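Local structure of adenosylmethionine-8-amino-7-oxononanoate aminotransferase (Methanocaldococcus jannaschii, 6ZHK) at residues Gln135-Leu139 / Arg140-Gly144; Gly325-Glu329 / Ser330-Tyr334; Thr313-Thr316 / Asp317-Asn321; Asn215-Ile218 / Ser219-Lys223; Ile244-Asp248 / Gly249-Gly253. The protein probably catalyses pyridoxal 5'-phosphate-dependent transfer of the amino group of S-adenosyl-L-methionine to 8-amino-7-oxononanoate, a step in biotin biosynthesis. One frame throughout, in Å; residues are numbered along the deposited sequence.

Contact 1: Gln135-Leu139 / Arg140-Gly144; sequences QYYVL and RGDKG
At the edge of the Tyr-137 ring, Arg-140 grips the carboxylate of Asp-142 side-on. Its NE lies 2.8 Å from Asp-142 OD1 and its NH1 2.8 Å from Asp-142 OD2; both bonds are nearly straight and lie in the guanidinium plane. A bend at chi3 (71°) turns the guanidinium so that its edge meets Asp-142 and one face meets CE1 of Tyr-137, 3.5 Å from Arg-140 NH1, with the two planes 84° apart. Arg-140 NH2 adds a weak bond to Tyr-136 OH, whose other, probable partner is Glu-318. Beneath these groups helix 122-140 ends in a Schellman motif: Asp-142 N reaches Tyr-137 O (3.0 Å) and Gly-141 N reaches Val-138 O (3.2 Å), with Gly-141 at a phi of 98°. A water bridges Val-138 O, Asp-142 O and Lys-143 NZ. A leucine in place of Arg-140 would probably leave the Asp-142 carboxylate with less positive charge beside it and Asp-262 without its salt bridge to Arg-140. Arg-140 and Arg-145 share the Asp-142 carboxylate, which probably offsets their proximity, and Asp-262 gives Arg-140 a second acidic partner, so that the turn is held by side chains as well as by its backbone bonds.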
# COMPACT_ATOMS: atom_id res chain seq x y z
N GLN A 135 -12.86 1.26 -15.38
CA GLN A 135 -14.27 1.45 -15.04
C GLN A 135 -14.84 2.70 -15.71
O GLN A 135 -16.02 2.71 -16.07
CB GLN A 135 -14.51 1.39 -13.53
CG GLN A 135 -16.00 1.54 -13.21
CD GLN A 135 -16.25 1.19 -11.77
OE1 GLN A 135 -15.33 1.20 -10.94
NE2 GLN A 135 -17.52 1.06 -11.45
N TYR A 136 -13.98 3.69 -15.98
CA TYR A 136 -14.44 4.84 -16.76
C TYR A 136 -15.14 4.35 -18.04
O TYR A 136 -16.25 4.81 -18.38
CB TYR A 136 -13.26 5.72 -17.14
CG TYR A 136 -13.53 6.79 -18.17
CD1 TYR A 136 -14.17 7.99 -17.84
CD2 TYR A 136 -13.13 6.61 -19.48
CE1 TYR A 136 -14.35 9.02 -18.79
CE2 TYR A 136 -13.32 7.61 -20.44
CZ TYR A 136 -13.97 8.78 -20.10
OH TYR A 136 -14.11 9.78 -21.05
N TYR A 137 -14.47 3.48 -18.80
CA TYR A 137 -15.02 3.11 -20.10
C TYR A 137 -16.25 2.23 -19.93
O TYR A 137 -17.18 2.34 -20.71
CB TYR A 137 -13.98 2.39 -20.98
CG TYR A 137 -12.91 3.32 -21.49
CD1 TYR A 137 -13.21 4.29 -22.45
CD2 TYR A 137 -11.60 3.27 -20.99
CE1 TYR A 137 -12.23 5.14 -22.96
CE2 TYR A 137 -10.63 4.12 -21.51
CZ TYR A 137 -10.93 5.05 -22.48
OH TYR A 137 -9.95 5.89 -22.93
N VAL A 138 -16.27 1.37 -18.89
CA VAL A 138 -17.49 0.62 -18.70
C VAL A 138 -18.66 1.58 -18.47
O VAL A 138 -19.78 1.38 -18.99
CB VAL A 138 -17.33 -0.29 -17.47
CG1 VAL A 138 -18.67 -0.83 -17.03
CG2 VAL A 138 -16.31 -1.39 -17.73
N LEU A 139 -18.45 2.60 -17.63
CA LEU A 139 -19.53 3.48 -17.25
C LEU A 139 -19.93 4.34 -18.44
O LEU A 139 -21.08 4.69 -18.57
CB LEU A 139 -19.07 4.40 -16.09
CG LEU A 139 -19.02 3.70 -14.72
CD1 LEU A 139 -18.36 4.60 -13.69
CD2 LEU A 139 -20.42 3.33 -14.26
N ARG A 140 -18.97 4.68 -19.27
CA ARG A 140 -19.24 5.55 -20.41
C ARG A 140 -19.96 4.76 -21.52
O ARG A 140 -20.45 5.36 -22.49
CB ARG A 140 -17.94 6.08 -21.00
CG ARG A 140 -18.12 7.29 -21.91
CD ARG A 140 -16.75 7.75 -22.38
NE ARG A 140 -16.09 6.85 -23.35
CZ ARG A 140 -15.16 7.21 -24.20
NH1 ARG A 140 -14.70 6.34 -25.07
NH2 ARG A 140 -14.64 8.42 -24.15
N GLY A 141 -20.08 3.44 -21.38
CA GLY A 141 -20.83 2.64 -22.36
C GLY A 141 -19.95 1.97 -23.40
O GLY A 141 -20.45 1.27 -24.29
N ASP A 142 -18.63 2.10 -23.28
CA ASP A 142 -17.74 1.37 -24.19
C ASP A 142 -17.66 -0.11 -23.83
O ASP A 142 -17.76 -0.45 -22.66
CB ASP A 142 -16.32 1.92 -24.17
CG ASP A 142 -16.26 3.40 -24.51
OD1 ASP A 142 -16.88 4.19 -23.80
OD2 ASP A 142 -15.55 3.73 -25.47
N LYS A 143 -17.46 -0.96 -24.88
CA LYS A 143 -17.47 -2.42 -24.75
C LYS A 143 -16.12 -2.99 -25.19
O LYS A 143 -15.58 -2.56 -26.20
CB LYS A 143 -18.59 -3.06 -25.59
CG LYS A 143 -19.97 -2.45 -25.38
CD LYS A 143 -20.43 -2.54 -23.94
CE LYS A 143 -21.74 -1.80 -23.69
NZ LYS A 143 -22.16 -1.70 -22.26
N GLY A 144 -15.58 -3.91 -24.39
CA GLY A 144 -14.40 -4.65 -24.77
C GLY A 144 -13.08 -3.91 -24.57
O GLY A 144 -12.06 -4.36 -25.06
O HOH W 1 -19.95 -0.31 -20.94

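Contact 2: Gly325-Glu329 / Ser330-Tyr334; sequences GEFGE and SKQLY
Phe-327 lies against the amide of Gln-332: its CE1 is 3.5 Å from Gln-332 NE2, and the ring and amide planes are 64° apart. In Gln-332, CG is held between the backbone N and the carbonyl carbon (chi1 66°), which sets it over one face of the Tyr-334 ring, and a bend at chi2 then turns the amide toward Phe-327. The other end of the amide, OE1, lies 2.7 Å from a water that accepts from Lys-331 N and also lies close to Glu-326 O. The backbone makes a short 3-10 turn over 327-329, continued by the bond from Ser-330 N to Phe-327 O (3.0 Å), and Ser-330 then takes up left-handed helical angles that turn the chain away. This loop, between helices 317-321 and 343-358, packs on the second subunit of the homodimer, where Tyr-411 stacks on Phe-327 and Glu-30 accepts from Phe-327 N. Glu-329 and Lys-331 lie side by side, pointing the same way, Glu-329 OE1 3.7 Å from Lys-331 CD. An alanine at Lys-331 would probably strip Glu-329 of this aliphatic neighbour and leave Leu-324 O without the ammonium that bonds to it. Glu-329 OE2 takes the N-H of Glu-326 at 2.7 Å, while Ser-330 OG and Tyr-334 OH share a hydrogen bond of 3.0 Å.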
# COMPACT_ATOMS: atom_id res chain seq x y z
N GLY A 325 -23.46 9.66 -9.67
CA GLY A 325 -24.82 9.18 -9.83
C GLY A 325 -25.52 9.00 -8.48
O GLY A 325 -24.98 9.38 -7.45
N GLU A 326 -26.70 8.38 -8.47
CA GLU A 326 -27.40 8.16 -7.22
C GLU A 326 -26.76 6.94 -6.56
O GLU A 326 -26.24 6.08 -7.26
CB GLU A 326 -28.86 7.90 -7.55
CG GLU A 326 -29.56 9.22 -7.81
CD GLU A 326 -31.06 9.03 -7.74
OE1 GLU A 326 -31.59 8.65 -6.64
OE2 GLU A 326 -31.70 9.22 -8.79
N PHE A 327 -26.82 6.88 -5.24
CA PHE A 327 -26.17 5.78 -4.54
C PHE A 327 -26.55 4.43 -5.15
O PHE A 327 -25.68 3.56 -5.34
CB PHE A 327 -26.53 5.78 -3.06
CG PHE A 327 -25.81 4.73 -2.26
CD1 PHE A 327 -24.53 4.98 -1.76
CD2 PHE A 327 -26.42 3.50 -1.98
CE1 PHE A 327 -23.87 4.02 -1.01
CE2 PHE A 327 -25.78 2.56 -1.20
CZ PHE A 327 -24.48 2.80 -0.76
N GLY A 328 -27.86 4.22 -5.40
CA GLY A 328 -28.34 2.88 -5.76
C GLY A 328 -27.95 2.49 -7.20
O GLY A 328 -28.13 1.35 -7.61
N GLU A 329 -27.44 3.45 -7.97
CA GLU A 329 -26.92 3.10 -9.28
C GLU A 329 -25.57 2.36 -9.15
O GLU A 329 -25.09 1.80 -10.13
CB GLU A 329 -26.68 4.35 -10.14
CG GLU A 329 -27.95 5.11 -10.49
CD GLU A 329 -27.62 6.29 -11.39
OE1 GLU A 329 -27.35 6.10 -12.57
OE2 GLU A 329 -27.53 7.38 -10.88
N SER A 330 -24.91 2.44 -7.98
CA SER A 330 -23.67 1.70 -7.74
C SER A 330 -22.61 2.00 -8.81
O SER A 330 -21.92 1.10 -9.32
CB SER A 330 -24.06 0.22 -7.54
OG SER A 330 -22.93 -0.58 -7.43
N LYS A 331 -22.40 3.30 -9.09
CA LYS A 331 -21.39 3.77 -10.03
C LYS A 331 -20.10 4.26 -9.34
O LYS A 331 -19.17 4.63 -10.03
CB LYS A 331 -21.91 4.97 -10.81
CG LYS A 331 -23.06 4.59 -11.73
CD LYS A 331 -23.71 5.80 -12.34
CE LYS A 331 -22.80 6.46 -13.34
NZ LYS A 331 -23.35 7.75 -13.80
N GLN A 332 -20.10 4.33 -8.02
CA GLN A 332 -18.96 4.88 -7.28
C GLN A 332 -17.78 3.91 -7.40
O GLN A 332 -17.98 2.72 -7.68
CB GLN A 332 -19.29 5.16 -5.81
CG GLN A 332 -19.62 3.92 -4.91
CD GLN A 332 -21.12 3.71 -4.85
OE1 GLN A 332 -21.80 3.62 -5.87
NE2 GLN A 332 -21.65 3.63 -3.63
N LEU A 333 -16.57 4.46 -7.21
CA LEU A 333 -15.37 3.64 -7.28
C LEU A 333 -15.23 2.95 -5.92
O LEU A 333 -14.99 3.61 -4.88
CB LEU A 333 -14.20 4.58 -7.51
CG LEU A 333 -12.85 3.83 -7.59
CD1 LEU A 333 -12.83 2.89 -8.75
CD2 LEU A 333 -11.69 4.83 -7.78
N TYR A 334 -15.50 1.65 -5.91
CA TYR A 334 -15.47 0.95 -4.64
C TYR A 334 -14.01 0.57 -4.32
O TYR A 334 -13.63 -0.59 -4.34
CB TYR A 334 -16.34 -0.31 -4.74
CG TYR A 334 -17.84 -0.09 -4.75
CD1 TYR A 334 -18.54 0.33 -3.61
CD2 TYR A 334 -18.57 -0.34 -5.89
CE1 TYR A 334 -19.91 0.56 -3.63
CE2 TYR A 334 -19.94 -0.08 -5.94
CZ TYR A 334 -20.62 0.33 -4.80
OH TYR A 334 -21.98 0.48 -4.84
O HOH W 2 -23.67 5.20 -7.12

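Contact 3: Thr313-Thr316 / Asp317-Asn321; sequences TLTT and DEIYN
Thr-316 caps the helix that begins at Asp-317: its OG1 accepts the N-H of Ile-319 at 3.2 Å. The hydroxyl can do this because it sits between the threonine's own backbone N and carbonyl carbon (chi1 61°), which swings it over the first turn. CB of Glu-318 also lies beside this oxygen, 3.8 Å from Thr-316 OG1. The glutamate itself leaves in another direction, its carboxylate carried off toward Tyr-136 of helix 122-140. The carbonyl of the cap residue is used as well. Thr-315 OG1 donates to Thr-316 O at 3.1 Å, and Tyr-320 N makes a weak but almost straight bond to the same oxygen at 3.3 Å. Between strand and helix, CB of Ile-319 approaches Thr-315 CB only loosely, at 4.2 Å. Tyr-320 has its CG trans to the backbone N (chi1 168°), which directs its ring off the cap to the second subunit, where Trp-22 meets it edge-to-face and Arg-32 bonds its hydroxyl. This is a strand-to-helix junction: strand 311-315 belongs to the large mixed sheet and lies between 115-119 and 296-299, and helix 317-321 turns off it at 98°. Asp-317 OD1 is held by Thr-114 OG1 and by a salt bridge to Lys-115 on strand 115-119, and helix 122-140 presents Met-132 to Thr-315 and Tyr-136 to Ile-319.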
# COMPACT_ATOMS: atom_id res chain seq x y z
N THR A 313 -3.30 9.53 -6.78
CA THR A 313 -3.61 9.40 -8.19
C THR A 313 -4.47 10.62 -8.55
O THR A 313 -5.54 10.81 -7.99
CB THR A 313 -4.43 8.11 -8.41
OG1 THR A 313 -3.68 7.02 -7.84
CG2 THR A 313 -4.74 7.87 -9.87
N LEU A 314 -3.98 11.46 -9.44
CA LEU A 314 -4.73 12.64 -9.81
C LEU A 314 -5.38 12.42 -11.19
O LEU A 314 -4.75 11.86 -12.08
CB LEU A 314 -3.72 13.81 -9.90
CG LEU A 314 -3.57 14.57 -8.60
CD1 LEU A 314 -2.86 13.74 -7.51
CD2 LEU A 314 -3.03 15.98 -8.81
N THR A 315 -6.61 12.92 -11.38
CA THR A 315 -7.34 12.74 -12.63
C THR A 315 -8.02 14.06 -13.05
O THR A 315 -8.05 15.05 -12.28
CB THR A 315 -8.43 11.64 -12.54
OG1 THR A 315 -9.53 12.20 -11.83
CG2 THR A 315 -8.02 10.44 -11.72
N THR A 316 -8.53 14.04 -14.27
CA THR A 316 -9.33 15.07 -14.90
C THR A 316 -10.74 14.99 -14.34
O THR A 316 -11.10 13.97 -13.76
CB THR A 316 -9.38 14.88 -16.42
OG1 THR A 316 -9.99 13.60 -16.62
CG2 THR A 316 -7.99 14.95 -17.02
N ASP A 317 -11.50 16.08 -14.45
CA ASP A 317 -12.89 15.99 -14.05
C ASP A 317 -13.66 15.04 -14.97
O ASP A 317 -14.67 14.46 -14.55
CB ASP A 317 -13.59 17.36 -14.09
CG ASP A 317 -13.22 18.26 -12.91
OD1 ASP A 317 -12.61 17.78 -11.93
OD2 ASP A 317 -13.60 19.43 -12.99
N GLU A 318 -13.18 14.92 -16.22
CA GLU A 318 -13.87 14.06 -17.19
C GLU A 318 -13.93 12.63 -16.63
O GLU A 318 -14.96 11.98 -16.63
CB GLU A 318 -13.19 14.14 -18.56
CG GLU A 318 -13.61 13.05 -19.55
CD GLU A 318 -15.05 12.89 -20.05
OE1 GLU A 318 -15.83 13.89 -19.94
OE2 GLU A 318 -15.44 11.75 -20.56
N ILE A 319 -12.81 12.18 -16.09
CA ILE A 319 -12.78 10.82 -15.58
C ILE A 319 -13.66 10.71 -14.33
O ILE A 319 -14.48 9.81 -14.23
CB ILE A 319 -11.33 10.37 -15.33
CG1 ILE A 319 -10.60 10.18 -16.67
CG2 ILE A 319 -11.27 9.12 -14.40
CD1 ILE A 319 -11.21 9.19 -17.63
N TYR A 320 -13.47 11.64 -13.39
CA TYR A 320 -14.17 11.65 -12.13
C TYR A 320 -15.69 11.66 -12.37
O TYR A 320 -16.48 11.01 -11.68
CB TYR A 320 -13.69 12.90 -11.37
CG TYR A 320 -14.45 13.33 -10.13
CD1 TYR A 320 -15.63 14.07 -10.22
CD2 TYR A 320 -13.95 13.05 -8.85
CE1 TYR A 320 -16.31 14.50 -9.07
CE2 TYR A 320 -14.59 13.50 -7.70
CZ TYR A 320 -15.77 14.23 -7.82
OH TYR A 320 -16.35 14.72 -6.70
N ASN A 321 -16.12 12.44 -13.36
CA ASN A 321 -17.56 12.67 -13.49
C ASN A 321 -18.33 11.42 -13.91
O ASN A 321 -19.52 11.36 -13.63
CB ASN A 321 -17.86 13.73 -14.56
CG ASN A 321 -17.55 15.13 -14.08
OD1 ASN A 321 -17.44 15.38 -12.89
ND2 ASN A 321 -17.31 16.07 -15.00

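Contact 4: Asn215-Ile218 / Ser219-Lys223; sequences NEMI and SLIEK
Four successive i-to-i+4 bonds, from Ser-219 N to Asn-215 O through Glu-222 N to Ile-218 O, join the two halves of this alpha-helical segment, the last being 2.8 Å long. The side chains elaborate this regular spiral. Ser-219 has its OG beside its own backbone N (chi1 -67°), a position from which it folds back and donates to Asn-215 O at 2.9 Å. That oxygen therefore accepts twice, the backbone N-H and the hydroxyl of Ser-219 reaching it from opposite faces of the carbonyl plane, and the serine hydroxyl is satisfied without leaving the helix. One turn apart on the buried side, Ile-221 lays its longer branch against Met-217: CD1 is 4.0 Å from Met-217 CG and 4.1 Å from Met-217 SD. CG1 of the same isoleucine rests 3.3 Å from Met-217 O. A bend at chi2 is what brings the methionine sulfur near Ile-221 CD1. Nearer the solvent, Glu-222 runs out extended past Ile-218. Its CG is 3.2 Å from Ile-218 O and its OE2 3.6 Å from Ile-218 CG2, so the methyl lies against the carboxylate while Asn-261 touches the glutamate from helix 250-261. Glu-216 accepts from Asn-186 N. Helix 211-224 thus lies against the large sheet, with Leu-220 and Ile-221 on Ile-149 of strand 147-151, Leu-220 also on Tyr-183 of strand 183-185, and Met-217 and Ile-221 on Val-254 of the adjacent helix 250-261.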
# COMPACT_ATOMS: atom_id res chain seq x y z
N ASN A 215 7.00 5.76 -33.66
CA ASN A 215 6.07 5.30 -34.68
C ASN A 215 5.54 3.90 -34.32
O ASN A 215 4.38 3.60 -34.56
CB ASN A 215 6.66 5.36 -36.10
CG ASN A 215 6.57 6.72 -36.78
OD1 ASN A 215 5.64 7.50 -36.51
ND2 ASN A 215 7.53 6.99 -37.66
N GLU A 216 6.38 3.04 -33.76
CA GLU A 216 5.96 1.70 -33.39
C GLU A 216 4.82 1.80 -32.36
O GLU A 216 3.81 1.10 -32.51
CB GLU A 216 7.14 0.90 -32.86
CG GLU A 216 6.68 -0.34 -32.11
CD GLU A 216 7.54 -0.89 -30.97
OE1 GLU A 216 8.56 -0.25 -30.58
OE2 GLU A 216 7.20 -1.99 -30.51
N MET A 217 5.00 2.67 -31.35
CA MET A 217 4.05 2.85 -30.25
C MET A 217 2.76 3.49 -30.76
O MET A 217 1.64 3.13 -30.36
CB MET A 217 4.67 3.70 -29.13
CG MET A 217 3.64 4.12 -28.10
SD MET A 217 2.94 2.68 -27.22
CE MET A 217 4.04 2.56 -25.80
N ILE A 218 2.89 4.50 -31.62
CA ILE A 218 1.71 5.18 -32.12
C ILE A 218 0.88 4.17 -32.92
O ILE A 218 -0.35 4.14 -32.78
CB ILE A 218 2.11 6.38 -32.99
CG1 ILE A 218 2.76 7.45 -32.10
CG2 ILE A 218 0.86 6.88 -33.69
CD1 ILE A 218 3.35 8.69 -32.87
N SER A 219 1.56 3.36 -33.73
CA SER A 219 0.92 2.34 -34.55
C SER A 219 0.16 1.35 -33.66
O SER A 219 -0.92 0.92 -34.03
CB SER A 219 1.94 1.58 -35.41
OG SER A 219 2.47 2.50 -36.37
N LEU A 220 0.76 0.95 -32.55
CA LEU A 220 0.07 0.03 -31.65
C LEU A 220 -1.17 0.70 -31.04
O LEU A 220 -2.21 0.07 -30.96
CB LEU A 220 1.07 -0.35 -30.57
CG LEU A 220 0.95 -1.69 -29.88
CD1 LEU A 220 1.31 -2.82 -30.84
CD2 LEU A 220 1.93 -1.69 -28.73
N ILE A 221 -1.08 1.99 -30.63
CA ILE A 221 -2.24 2.72 -30.14
C ILE A 221 -3.34 2.78 -31.20
O ILE A 221 -4.51 2.52 -30.92
CB ILE A 221 -1.83 4.12 -29.59
CG1 ILE A 221 -0.92 3.94 -28.37
CG2 ILE A 221 -3.09 4.96 -29.28
CD1 ILE A 221 -0.18 5.21 -27.93
N GLU A 222 -2.95 3.10 -32.44
CA GLU A 222 -3.93 3.18 -33.51
C GLU A 222 -4.57 1.81 -33.75
O GLU A 222 -5.77 1.73 -33.96
CB GLU A 222 -3.25 3.68 -34.79
CG GLU A 222 -2.79 5.11 -34.68
CD GLU A 222 -1.90 5.58 -35.82
OE1 GLU A 222 -1.22 4.72 -36.44
OE2 GLU A 222 -1.89 6.80 -36.06
N LYS A 223 -3.78 0.77 -33.74
CA LYS A 223 -4.29 -0.56 -34.02
C LYS A 223 -5.21 -1.07 -32.91
O LYS A 223 -6.25 -1.62 -33.23
CB LYS A 223 -3.15 -1.58 -34.19
CG LYS A 223 -3.60 -3.00 -34.55
CD LYS A 223 -2.38 -3.88 -34.67
CE LYS A 223 -2.58 -5.22 -35.34
NZ LYS A 223 -1.25 -5.87 -35.49

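Contact 5: Ile244-Asp248 / Gly249-Gly253; sequences IPYPD and GYIEG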
# COMPACT_ATOMS: atom_id res chain seq x y z
N ILE A 244 16.95 4.74 -17.73
CA ILE A 244 17.08 5.09 -19.13
C ILE A 244 16.05 6.17 -19.49
O ILE A 244 14.86 5.97 -19.34
CB ILE A 244 16.86 3.84 -20.00
CG1 ILE A 244 17.65 2.63 -19.45
CG2 ILE A 244 17.22 4.18 -21.44
CD1 ILE A 244 17.28 1.31 -20.11
N PRO A 245 16.47 7.34 -20.01
CA PRO A 245 15.51 8.37 -20.38
C PRO A 245 14.70 7.86 -21.57
O PRO A 245 15.20 7.13 -22.43
CB PRO A 245 16.35 9.59 -20.83
CG PRO A 245 17.74 9.02 -21.06
CD PRO A 245 17.86 7.71 -20.29
N TYR A 246 13.44 8.30 -21.63
CA TYR A 246 12.69 8.27 -22.87
C TYR A 246 13.27 9.39 -23.73
O TYR A 246 13.55 10.45 -23.18
CB TYR A 246 11.27 8.72 -22.58
CG TYR A 246 10.40 7.68 -21.91
CD1 TYR A 246 10.67 7.26 -20.63
CD2 TYR A 246 9.29 7.16 -22.55
CE1 TYR A 246 9.88 6.32 -20.00
CE2 TYR A 246 8.47 6.24 -21.91
CZ TYR A 246 8.80 5.79 -20.65
OH TYR A 246 8.06 4.85 -19.97
N PRO A 247 13.43 9.23 -25.06
CA PRO A 247 13.90 10.35 -25.88
C PRO A 247 12.98 11.56 -25.76
O PRO A 247 11.78 11.41 -25.56
CB PRO A 247 13.80 9.79 -27.31
CG PRO A 247 13.89 8.31 -27.15
CD PRO A 247 13.19 8.01 -25.83
N ASP A 248 13.52 12.77 -25.97
CA ASP A 248 12.70 13.97 -26.01
C ASP A 248 11.65 13.80 -27.11
O ASP A 248 11.95 13.19 -28.14
CB ASP A 248 13.54 15.27 -26.16
CG ASP A 248 14.25 15.69 -24.88
OD1 ASP A 248 13.89 15.15 -23.79
OD2 ASP A 248 15.15 16.56 -24.96
N GLY A 249 10.40 14.22 -26.82
CA GLY A 249 9.31 14.10 -27.80
C GLY A 249 8.56 12.77 -27.73
O GLY A 249 7.51 12.63 -28.34
N TYR A 250 9.08 11.78 -26.98
CA TYR A 250 8.43 10.48 -27.00
C TYR A 250 7.08 10.54 -26.29
O TYR A 250 6.05 10.16 -26.86
CB TYR A 250 9.35 9.36 -26.50
CG TYR A 250 8.69 8.00 -26.56
CD1 TYR A 250 7.94 7.53 -25.48
CD2 TYR A 250 8.91 7.14 -27.62
CE1 TYR A 250 7.39 6.26 -25.49
CE2 TYR A 250 8.37 5.86 -27.65
CZ TYR A 250 7.61 5.42 -26.57
OH TYR A 250 7.05 4.18 -26.57
N ILE A 251 7.10 11.01 -25.03
CA ILE A 251 5.90 11.11 -24.21
C ILE A 251 4.89 12.04 -24.89
O ILE A 251 3.69 11.74 -24.93
CB ILE A 251 6.22 11.60 -22.77
CG1 ILE A 251 7.30 10.77 -22.08
CG2 ILE A 251 4.92 11.72 -21.98
CD1 ILE A 251 6.76 9.65 -21.26
N GLU A 252 5.36 13.16 -25.45
CA GLU A 252 4.46 14.08 -26.14
C GLU A 252 3.77 13.39 -27.31
O GLU A 252 2.60 13.61 -27.49
CB GLU A 252 5.19 15.34 -26.64
CG GLU A 252 5.79 16.16 -25.50
CD GLU A 252 7.23 15.89 -25.08
OE1 GLU A 252 7.72 14.72 -25.12
OE2 GLU A 252 7.89 16.84 -24.68
N GLY A 253 4.48 12.62 -28.14
CA GLY A 253 3.84 11.97 -29.28
C GLY A 253 2.87 10.88 -28.82
O GLY A 253 1.80 10.69 -29.41
O HOH W 3 9.57 11.93 -23.70
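Tyr-246 and Tyr-250 pack together across a type II beta turn, Pro-247 to Tyr-250, that leads straight into helix 250-261. Its closing bond runs from Tyr-250 N to Pro-247 O (3.1 Å), and Gly-249, at the N-cap, has a phi of 89°, where a side chain would be jammed against Asp-248 O. The Tyr-250 side chain begins at CB, which lies 3.3 Å from Pro-247 O and, more loosely, beside Pro-247 CD. With CG trans to the backbone N (chi1 -179°), the ring is sent back over the turn toward Tyr-246. CD1 makes the tightest touch of the pair, 3.2 Å from Tyr-246 CD2 at the edge of that ring, and CE1 follows at 3.6 Å from the same carbon. The planes are inclined at 56°, so the rings meet obliquely. At its tip, the Tyr-250 hydroxyl packs on Met-217 of helix 211-224. The Tyr-246 ring is touched on a face as well: Ile-251 CD1 stands over it in a CH-pi contact, 4.0 Å from the centroid. Tyr-246 OH bonds to Glu-234 N, which ties the turn to strand 228-234, while Asp-248 forms a salt bridge with Arg-391. The side chain of Tyr-246 is about 8 Å from that of Asp-268, predicted to bind pyridoxal 5'-phosphate, which places the turn near the probable cofactor site. A water accepts from Ile-251 N and donates to Pro-247 O, 2.9 Å away.

How the contacts relate
Along the chain the order is contact 1, contact 4, contact 5, contact 3 and contact 2. They form two groups around the large seven-stranded sheet. Contacts 1, 2 and 3 have centres about 15 to 16 Å apart and all touch the second subunit: contact 1 ends helix 122-140, which carries Gln-135 to contact 2 and Tyr-136 to contact 3, while the 325-334 loop follows 317-321 after three residues. Contacts 4 and 5, also about 15 Å apart between centres, join helices 211-224 and 250-261 through Met-217 and Tyr-250. Contacts 2 and 5 are farthest apart, about 38 Å between centres. The first group lies at the dimer interface to differing degrees; the second is packing within one subunit, touched by no other chain.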